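Local coordinates for protein methyltransferase (Streptococcus pyogenes, PDB 2ESR) that probably transfers a methyl group from S-adenosylmethionine to its substrate, perhaps ribosomal RNA as in the related RsmD enzymes, at residues 19-24 with 157-162; 43-48 with 103-108; 72-77 with 81-86. One frame throughout, in Å; residues are numbered along the deposited sequence.

Contact 1 of 3, residues 19-24 with 157-162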
loop_
_atom_site.group_PDB
_atom_site.type_symbol
_atom_site.label_atom_id
_atom_site.label_comp_id
_atom_site.label_asym_id
_atom_site.label_seq_id
_atom_site.Cartn_x
_atom_site.Cartn_y
_atom_site.Cartn_z
ATOM N N ARG A 19 0.257 4.189 -23.945
ATOM C CA ARG A 19 1.090 4.520 -22.793
ATOM C C ARG A 19 2.355 5.279 -23.182
ATOM O O ARG A 19 2.797 6.164 -22.457
ATOM C CB ARG A 19 1.459 3.255 -22.007
ATOM C CG ARG A 19 0.281 2.628 -21.268
ATOM C CD ARG A 19 0.722 1.558 -20.279
ATOM N NE ARG A 19 1.364 0.418 -20.929
ATOM C CZ ARG A 19 1.738 -0.693 -20.299
ATOM N NH1 ARG A 19 1.536 -0.824 -18.992
ATOM N NH2 ARG A 19 2.310 -1.681 -20.977
ATOM N N GLY A 20 2.934 4.936 -24.328
ATOM C CA GLY A 20 4.131 5.625 -24.769
ATOM C C GLY A 20 3.884 7.117 -24.886
ATOM O O GLY A 20 4.702 7.929 -24.452
ATOM N N ALA A 21 2.744 7.478 -25.466
ATOM C CA ALA A 21 2.375 8.879 -25.648
ATOM C C ALA A 21 2.171 9.557 -24.297
ATOM O O ALA A 21 2.701 10.637 -24.045
ATOM C CB ALA A 21 1.104 8.975 -26.470
ATOM N N ILE A 22 1.393 8.918 -23.431
ATOM C CA ILE A 22 1.131 9.467 -22.113
ATOM C C ILE A 22 2.429 9.724 -21.354
ATOM O O ILE A 22 2.655 10.814 -20.834
ATOM C CB ILE A 22 0.252 8.510 -21.283
ATOM C CG1 ILE A 22 -1.142 8.423 -21.912
ATOM C CG2 ILE A 22 0.187 8.980 -19.833
ATOM C CD1 ILE A 22 -2.082 7.454 -21.209
ATOM N N PHE A 23 3.296 8.722 -21.299
ATOM C CA PHE A 23 4.527 8.894 -20.555
ATOM C C PHE A 23 5.526 9.851 -21.168
ATOM O O PHE A 23 6.420 10.331 -20.475
ATOM C CB PHE A 23 5.140 7.527 -20.252
ATOM C CG PHE A 23 4.437 6.817 -19.134
ATOM C CD1 PHE A 23 4.666 7.194 -17.810
ATOM C CD2 PHE A 23 3.479 5.844 -19.398
ATOM C CE1 PHE A 23 3.953 6.619 -16.768
ATOM C CE2 PHE A 23 2.754 5.259 -18.360
ATOM C CZ PHE A 23 2.993 5.651 -17.038
ATOM N N ASN A 24 5.372 10.147 -22.455
ATOM C CA ASN A 24 6.263 11.108 -23.092
ATOM C C ASN A 24 5.808 12.492 -22.654
ATOM O O ASN A 24 6.560 13.465 -22.724
ATOM C CB ASN A 24 6.202 10.996 -24.620
ATOM C CG ASN A 24 6.987 9.816 -25.145
ATOM O OD1 ASN A 24 8.043 9.477 -24.607
ATOM N ND2 ASN A 24 6.490 9.192 -26.209
ATOM N N LYS A 157 -3.688 16.804 -24.149
ATOM C CA LYS A 157 -3.457 16.339 -25.507
ATOM C C LYS A 157 -4.544 15.372 -25.927
ATOM O O LYS A 157 -4.976 14.525 -25.147
ATOM C CB LYS A 157 -2.091 15.656 -25.616
ATOM C CG LYS A 157 -1.745 15.194 -27.027
ATOM C CD LYS A 157 -0.289 14.758 -27.132
ATOM C CE LYS A 157 0.052 14.309 -28.549
ATOM N NZ LYS A 157 -0.204 15.376 -29.562
ATOM N N ILE A 158 -4.986 15.514 -27.170
ATOM C CA ILE A 158 -6.021 14.654 -27.712
ATOM C C ILE A 158 -5.424 13.801 -28.818
ATOM O O ILE A 158 -4.808 14.320 -29.745
ATOM C CB ILE A 158 -7.181 15.479 -28.317
ATOM C CG1 ILE A 158 -7.860 16.307 -27.227
ATOM C CG2 ILE A 158 -8.176 14.552 -29.004
ATOM C CD1 ILE A 158 -9.008 17.175 -27.727
ATOM N N TYR A 159 -5.578 12.489 -28.700
ATOM C CA TYR A 159 -5.093 11.585 -29.731
ATOM C C TYR A 159 -5.935 10.328 -29.783
ATOM O O TYR A 159 -6.309 9.768 -28.750
ATOM C CB TYR A 159 -3.607 11.250 -29.548
ATOM C CG TYR A 159 -3.100 11.146 -28.129
ATOM C CD1 TYR A 159 -1.847 11.662 -27.796
ATOM C CD2 TYR A 159 -3.833 10.502 -27.133
ATOM C CE1 TYR A 159 -1.331 11.542 -26.514
ATOM C CE2 TYR A 159 -3.322 10.374 -25.837
ATOM C CZ TYR A 159 -2.068 10.899 -25.541
ATOM O OH TYR A 159 -1.529 10.785 -24.283
ATOM N N GLY A 160 -6.239 9.895 -31.001
ATOM C CA GLY A 160 -7.070 8.723 -31.168
ATOM C C GLY A 160 -8.441 9.102 -30.656
ATOM O O GLY A 160 -8.988 10.131 -31.048
ATOM N N ILE A 161 -8.996 8.290 -29.766
ATOM C CA ILE A 161 -10.312 8.581 -29.219
ATOM C C ILE A 161 -10.205 8.888 -27.731
ATOM O O ILE A 161 -11.098 8.559 -26.952
ATOM C CB ILE A 161 -11.273 7.398 -29.416
ATOM C CG1 ILE A 161 -10.722 6.153 -28.722
ATOM C CG2 ILE A 161 -11.469 7.135 -30.906
ATOM C CD1 ILE A 161 -11.663 4.971 -28.767
ATOM N N SER A 162 -9.109 9.523 -27.344
ATOM C CA SER A 162 -8.920 9.853 -25.941
ATOM C C SER A 162 -8.235 11.192 -25.740
ATOM O O SER A 162 -7.660 11.775 -26.660
ATOM C CB SER A 162 -8.099 8.764 -25.252
ATOM O OG SER A 162 -6.769 8.763 -25.731
#

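Contact 2 of 3, residues 43-48 with 103-108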
loop_
_atom_site.group_PDB
_atom_site.type_symbol
_atom_site.label_atom_id
_atom_site.label_comp_id
_atom_site.label_asym_id
_atom_site.label_seq_id
_atom_site.Cartn_x
_atom_site.Cartn_y
_atom_site.Cartn_z
ATOM N N GLY A 43 -4.732 -1.626 -14.197
ATOM C CA GLY A 43 -3.529 -1.127 -13.550
ATOM C C GLY A 43 -2.372 -0.806 -14.481
ATOM O O GLY A 43 -1.266 -0.530 -14.023
ATOM N N GLY A 44 -2.632 -0.824 -15.783
ATOM C CA GLY A 44 -1.595 -0.555 -16.766
ATOM C C GLY A 44 -0.758 0.698 -16.567
ATOM O O GLY A 44 0.459 0.661 -16.732
ATOM N N LEU A 45 -1.394 1.811 -16.212
ATOM C CA LEU A 45 -0.656 3.055 -16.013
ATOM C C LEU A 45 0.268 3.009 -14.801
ATOM O O LEU A 45 1.417 3.434 -14.883
ATOM C CB LEU A 45 -1.624 4.232 -15.881
ATOM C CG LEU A 45 -2.411 4.536 -17.162
ATOM C CD1 LEU A 45 -3.371 5.687 -16.918
ATOM C CD2 LEU A 45 -1.434 4.877 -18.286
ATOM N N ALA A 46 -0.229 2.486 -13.686
ATOM C CA ALA A 46 0.586 2.405 -12.478
ATOM C C ALA A 46 1.800 1.507 -12.702
ATOM O O ALA A 46 2.913 1.833 -12.295
ATOM C CB ALA A 46 -0.246 1.874 -11.311
ATOM N N ILE A 47 1.575 0.373 -13.359
ATOM C CA ILE A 47 2.648 -0.575 -13.625
ATOM C C ILE A 47 3.716 0.035 -14.533
ATOM O O ILE A 47 4.909 -0.089 -14.269
ATOM C CB ILE A 47 2.085 -1.860 -14.264
ATOM C CG1 ILE A 47 1.115 -2.524 -13.281
ATOM C CG2 ILE A 47 3.219 -2.810 -14.638
ATOM C CD1 ILE A 47 0.390 -3.723 -13.836
ATOM N N GLU A 48 3.288 0.715 -15.588
ATOM C CA GLU A 48 4.242 1.330 -16.503
ATOM C C GLU A 48 5.012 2.442 -15.799
ATOM O O GLU A 48 6.212 2.599 -16.010
ATOM C CB GLU A 48 3.517 1.876 -17.733
ATOM C CG GLU A 48 4.420 2.469 -18.806
ATOM C CD GLU A 48 5.428 1.475 -19.357
ATOM O OE1 GLU A 48 5.070 0.289 -19.536
ATOM O OE2 GLU A 48 6.578 1.882 -19.628
ATOM N N LEU A 103 2.400 11.094 -8.202
ATOM C CA LEU A 103 1.753 10.891 -9.488
ATOM C C LEU A 103 0.423 10.185 -9.248
ATOM O O LEU A 103 0.371 9.131 -8.623
ATOM C CB LEU A 103 2.657 10.039 -10.389
ATOM C CG LEU A 103 2.162 9.613 -11.781
ATOM C CD1 LEU A 103 1.782 10.843 -12.618
ATOM C CD2 LEU A 103 3.271 8.818 -12.478
ATOM N N VAL A 104 -0.652 10.780 -9.740
ATOM C CA VAL A 104 -1.973 10.213 -9.556
ATOM C C VAL A 104 -2.626 9.995 -10.913
ATOM O O VAL A 104 -2.619 10.885 -11.755
ATOM C CB VAL A 104 -2.857 11.170 -8.713
ATOM C CG1 VAL A 104 -4.248 10.582 -8.526
ATOM C CG2 VAL A 104 -2.201 11.420 -7.355
ATOM N N PHE A 105 -3.162 8.801 -11.125
ATOM C CA PHE A 105 -3.849 8.492 -12.370
ATOM C C PHE A 105 -5.339 8.399 -12.088
ATOM O O PHE A 105 -5.754 7.696 -11.162
ATOM C CB PHE A 105 -3.349 7.171 -12.955
ATOM C CG PHE A 105 -1.959 7.249 -13.525
ATOM C CD1 PHE A 105 -1.703 8.022 -14.645
ATOM C CD2 PHE A 105 -0.904 6.577 -12.918
ATOM C CE1 PHE A 105 -0.403 8.132 -15.159
ATOM C CE2 PHE A 105 0.398 6.676 -13.422
ATOM C CZ PHE A 105 0.648 7.457 -14.544
ATOM N N LEU A 106 -6.138 9.106 -12.887
ATOM C CA LEU A 106 -7.589 9.111 -12.714
ATOM C C LEU A 106 -8.302 8.871 -14.037
ATOM O O LEU A 106 -8.153 9.644 -14.983
ATOM C CB LEU A 106 -8.074 10.456 -12.159
ATOM C CG LEU A 106 -7.518 11.011 -10.850
ATOM C CD1 LEU A 106 -8.237 12.326 -10.539
ATOM C CD2 LEU A 106 -7.723 10.016 -9.706
ATOM N N ASP A 107 -9.071 7.792 -14.094
ATOM C CA ASP A 107 -9.860 7.452 -15.283
ATOM C C ASP A 107 -11.111 6.802 -14.710
ATOM O O ASP A 107 -11.268 5.581 -14.744
ATOM C CB ASP A 107 -9.113 6.466 -16.186
ATOM C CG ASP A 107 -9.869 6.178 -17.476
ATOM O OD1 ASP A 107 -9.286 5.573 -18.402
ATOM O OD2 ASP A 107 -11.057 6.556 -17.556
ATOM N N PRO A 108 -12.025 7.623 -14.170
ATOM C CA PRO A 108 -13.256 7.123 -13.570
ATOM C C PRO A 108 -14.514 7.215 -14.414
ATOM O O PRO A 108 -14.513 7.791 -15.503
ATOM C CB PRO A 108 -13.376 7.991 -12.331
ATOM C CG PRO A 108 -12.992 9.350 -12.887
ATOM C CD PRO A 108 -11.862 9.064 -13.890
#

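Contact 3 of 3, residues 72-77 with 81-86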
loop_
_atom_site.group_PDB
_atom_site.type_symbol
_atom_site.label_atom_id
_atom_site.label_comp_id
_atom_site.label_asym_id
_atom_site.label_seq_id
_atom_site.Cartn_x
_atom_site.Cartn_y
_atom_site.Cartn_z
ATOM N N ASP A 72 -2.521 -10.293 -11.722
ATOM C CA ASP A 72 -1.725 -11.056 -12.677
ATOM C C ASP A 72 -0.647 -10.175 -13.308
ATOM O O ASP A 72 0.513 -10.577 -13.398
ATOM C CB ASP A 72 -2.624 -11.642 -13.771
ATOM C CG ASP A 72 -3.517 -12.759 -13.258
ATOM O OD1 ASP A 72 -4.401 -13.210 -14.020
ATOM O OD2 ASP A 72 -3.336 -13.191 -12.098
ATOM N N ASN A 73 -1.032 -8.974 -13.741
ATOM C CA ASN A 73 -0.086 -8.048 -14.359
ATOM C C ASN A 73 1.039 -7.681 -13.398
ATOM O O ASN A 73 2.184 -7.498 -13.808
ATOM C CB ASN A 73 -0.792 -6.761 -14.813
ATOM C CG ASN A 73 -1.714 -6.978 -16.001
ATOM O OD1 ASN A 73 -1.350 -7.637 -16.972
ATOM N ND2 ASN A 73 -2.909 -6.406 -15.933
ATOM N N ILE A 74 0.701 -7.564 -12.118
ATOM C CA ILE A 74 1.678 -7.214 -11.097
ATOM C C ILE A 74 2.752 -8.292 -10.967
ATOM O O ILE A 74 3.910 -7.997 -10.674
ATOM C CB ILE A 74 0.993 -7.002 -9.730
ATOM C CG1 ILE A 74 0.082 -5.772 -9.792
ATOM C CG2 ILE A 74 2.039 -6.829 -8.643
ATOM C CD1 ILE A 74 -0.726 -5.529 -8.530
ATOM N N ILE A 75 2.360 -9.542 -11.189
ATOM C CA ILE A 75 3.298 -10.655 -11.098
ATOM C C ILE A 75 4.290 -10.619 -12.256
ATOM O O ILE A 75 5.473 -10.903 -12.079
ATOM C CB ILE A 75 2.566 -12.010 -11.121
ATOM C CG1 ILE A 75 1.517 -12.054 -10.011
ATOM C CG2 ILE A 75 3.565 -13.141 -10.928
ATOM C CD1 ILE A 75 0.664 -13.304 -10.022
HETATM N N MSE A 76 3.801 -10.261 -13.441
HETATM C CA MSE A 76 4.643 -10.194 -14.630
HETATM C C MSE A 76 5.744 -9.142 -14.540
HETATM O O MSE A 76 6.659 -9.127 -15.362
HETATM C CB MSE A 76 3.786 -9.921 -15.871
HETATM C CG MSE A 76 2.919 -11.092 -16.304
HETATM SE SE MSE A 76 2.013 -10.755 -17.983
HETATM C CE MSE A 76 3.487 -11.089 -19.187
ATOM N N THR A 77 5.657 -8.263 -13.547
ATOM C CA THR A 77 6.660 -7.218 -13.376
ATOM C C THR A 77 7.839 -7.732 -12.559
ATOM O O THR A 77 8.867 -7.063 -12.447
ATOM C CB THR A 77 6.082 -5.986 -12.652
ATOM O OG1 THR A 77 5.794 -6.322 -11.290
ATOM C CG2 THR A 77 4.805 -5.520 -13.332
ATOM N N ASN A 81 6.249 -6.605 -5.154
ATOM C CA ASN A 81 6.343 -6.032 -3.817
ATOM C C ASN A 81 6.225 -4.512 -3.805
ATOM O O ASN A 81 6.123 -3.903 -2.744
ATOM C CB ASN A 81 7.662 -6.453 -3.160
ATOM C CG ASN A 81 7.740 -7.949 -2.920
ATOM O OD1 ASN A 81 8.800 -8.483 -2.587
ATOM N ND2 ASN A 81 6.614 -8.636 -3.080
ATOM N N ARG A 82 6.225 -3.906 -4.987
ATOM C CA ARG A 82 6.134 -2.454 -5.104
ATOM C C ARG A 82 4.693 -1.978 -5.271
ATOM O O ARG A 82 4.438 -0.775 -5.357
ATOM C CB ARG A 82 6.962 -1.979 -6.302
ATOM C CG ARG A 82 8.325 -2.657 -6.433
ATOM C CD ARG A 82 9.025 -2.254 -7.726
ATOM N NE ARG A 82 9.520 -0.883 -7.676
ATOM C CZ ARG A 82 10.594 -0.500 -6.992
ATOM N NH1 ARG A 82 11.298 -1.387 -6.299
ATOM N NH2 ARG A 82 10.957 0.775 -6.990
ATOM N N PHE A 83 3.750 -2.913 -5.307
ATOM C CA PHE A 83 2.350 -2.552 -5.490
ATOM C C PHE A 83 1.428 -2.952 -4.351
ATOM O O PHE A 83 1.571 -4.020 -3.756
ATOM C CB PHE A 83 1.817 -3.166 -6.785
ATOM C CG PHE A 83 2.638 -2.838 -7.990
ATOM C CD1 PHE A 83 3.766 -3.587 -8.306
ATOM C CD2 PHE A 83 2.301 -1.759 -8.800
ATOM C CE1 PHE A 83 4.550 -3.268 -9.414
ATOM C CE2 PHE A 83 3.077 -1.430 -9.908
ATOM C CZ PHE A 83 4.203 -2.186 -10.217
ATOM N N THR A 84 0.478 -2.073 -4.059
ATOM C CA THR A 84 -0.512 -2.310 -3.024
ATOM C C THR A 84 -1.873 -2.119 -3.693
ATOM O O THR A 84 -2.185 -1.024 -4.156
ATOM C CB THR A 84 -0.370 -1.303 -1.870
ATOM O OG1 THR A 84 0.945 -1.406 -1.303
ATOM C CG2 THR A 84 -1.409 -1.582 -0.790
ATOM N N LEU A 85 -2.661 -3.191 -3.767
ATOM C CA LEU A 85 -3.982 -3.124 -4.379
ATOM C C LEU A 85 -5.065 -3.112 -3.309
ATOM O O LEU A 85 -5.096 -3.969 -2.425
ATOM C CB LEU A 85 -4.220 -4.313 -5.321
ATOM C CG LEU A 85 -5.636 -4.394 -5.915
ATOM C CD1 LEU A 85 -5.865 -3.216 -6.853
ATOM C CD2 LEU A 85 -5.829 -5.701 -6.670
ATOM N N LEU A 86 -5.946 -2.126 -3.393
ATOM C CA LEU A 86 -7.040 -1.997 -2.446
ATOM C C LEU A 86 -8.346 -2.218 -3.188
ATOM O O LEU A 86 -8.598 -1.593 -4.221
ATOM C CB LEU A 86 -7.042 -0.606 -1.812
ATOM C CG LEU A 86 -5.832 -0.240 -0.948
ATOM C CD1 LEU A 86 -5.946 1.206 -0.499
ATOM C CD2 LEU A 86 -5.762 -1.167 0.253
#

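Contact 1 of 3, residues 19-24 with 157-162
The Y159 ring takes A21 CB and I22 CG1 obliquely, while S162 OG lies at its edge, in the ring plane. The contact belongs to the antiparallel end of a Rossmann-like methyltransferase sheet: Y159 is the last residue of strand 151-159, and A21 and I22 lie on helix 19-26, which packs against it. The interaction is apolar, and two residues of the helix share one tyrosine, A21 at the ring carbons and I22 at the hydroxyl. A21 CB sits 3.5 Å from Y159 CE1, with CZ of the same ring only slightly farther. I22 CG1 lies 3.4 Å from Y159 OH, and the two side chains stand at about a right angle. The tyrosine reaches the helix with CG between its backbone N and carbonyl carbon (chi1 35°), a departure from the staggered value that may carry some strain. M25 of the helix and V164 of the adjoining strand 162-169 also touch the tyrosine side chain, and V164 packs on I22 as well. Beyond Y159 the chain reverses in a two-residue beta-hairpin turn close to type II', with G160 at positive phi (67°). The Y159 and S162 backbones are bonded reciprocally, N to O in both directions. Y159 O therefore has two donors from S162: the backbone N at 3.1 Å, and OG at 3.2 Å, nearly in line with the carbonyl (166°).

Contact 2 of 3, residues 43-48 with 103-108
In this Rossmann-like methyltransferase, the first turn of helix 44-51, which follows the glycine-rich loop after strand 34-38, packs through L45 on F105 of the parallel strand 101-106. Both sides carry sequences that resemble methyltransferase motifs. G43, at the helix N-cap, and A46 fit a GxGxxA pattern, consistent with an S-adenosylmethionine-binding loop. D107 and P108 open an Asp-Pro-Pro-Tyr sequence resembling the motif of amino-methyltransferases. The packing itself is a CH-pi contact. L45 CB stands 3.8 Å from the centroid of the F105 ring and only 8° off the ring normal, so a methylene is centred over the face. The leucine then leans across the inner part of the ring: CG is anti to the carbonyl carbon (chi1 -66°), and the branch ending in CD1 comes within 3.7 Å of F105 CD1. At the outer part of the ring the backbone takes over, with L45 O 3.7 Å from F105 CE2. One residue thus covers the ring from CD1 to CE2 with side chain and main chain together. D37, from strand 34-38, touches both L45 and F105, and its OD2 receives a weak hydrogen bond from A46 N. F23 of helix 19-26 also packs on F105. A46 reaches the phenylalanine through its backbone, A46 N lying obliquely to the ring, 4.2 Å from F105 CD2.

Contact 3 of 3, residues 72-77 with 81-86
F83, the first residue of strand 83-86, can be traced outward from CB: one side of its ring meets I74 of helix 64-75, then T77 beyond it. CB lies 3.9 Å from I74 CD1, the far end of the isoleucine. CG is already nearer the other branch, and F83 CD1 comes to 3.7 Å from I74 CG2. This branch stands anti to the backbone N of I74, whereas CG1 is anti to the carbonyl carbon (chi1 -66°), which brings both branches to the same side of the F83 ring. The two side chains run past each other in opposite directions. Farther out, CE1 comes to 3.8 Å from T77 OG1, which approaches the ring obliquely. Across the ring, CE2 packs on the backbone of helix 44-51, with I47 CA and A46 O as its neighbours. F83 also packs on V50 of that helix and on A57 and L59 of strand 56-60. The contact therefore closes a beta-alpha-beta unit, 56-60, 64-75 and 83-86, by bringing helix and second strand together on apolar atoms. Strand 83-86 is outermost within its chain, and L85 O accepts a hydrogen bond from T98 OG1 of the second subunit. T77 OG1 is itself held twice. It donates to I74 O over 2.6 Å, tilted 27° from the carbonyl plane, and is also hydrogen-bonded to A79 N. With its proton committed to I74 O, the hydroxyl probably meets ring carbon CE1 by van der Waals packing alone, which would let a polar group border a buried aromatic side chain at little cost.

In the fold
The three contacts nest along the chain: 72-77 with 81-86 closes the shortest loop, inside that of 43-48 with 103-108, itself inside that of 19-24 with 157-162. All three reach the same mixed sheet. Contact 2 lies between the others, its centre about 13 Å from each, whereas contacts 1 and 3, with centres about 24 Å apart, do not touch. Helix 44-51 bridges them: R19 NH1 is 2.9 Å from G44 O, a probable hydrogen bond, and I47 CD1 packs 3.4 Å from N73 CB. Helices 19-26, 44-51 and 64-75 thus form a continuous layer spanning the parallel and antiparallel parts of the sheet beside the probable cofactor loop.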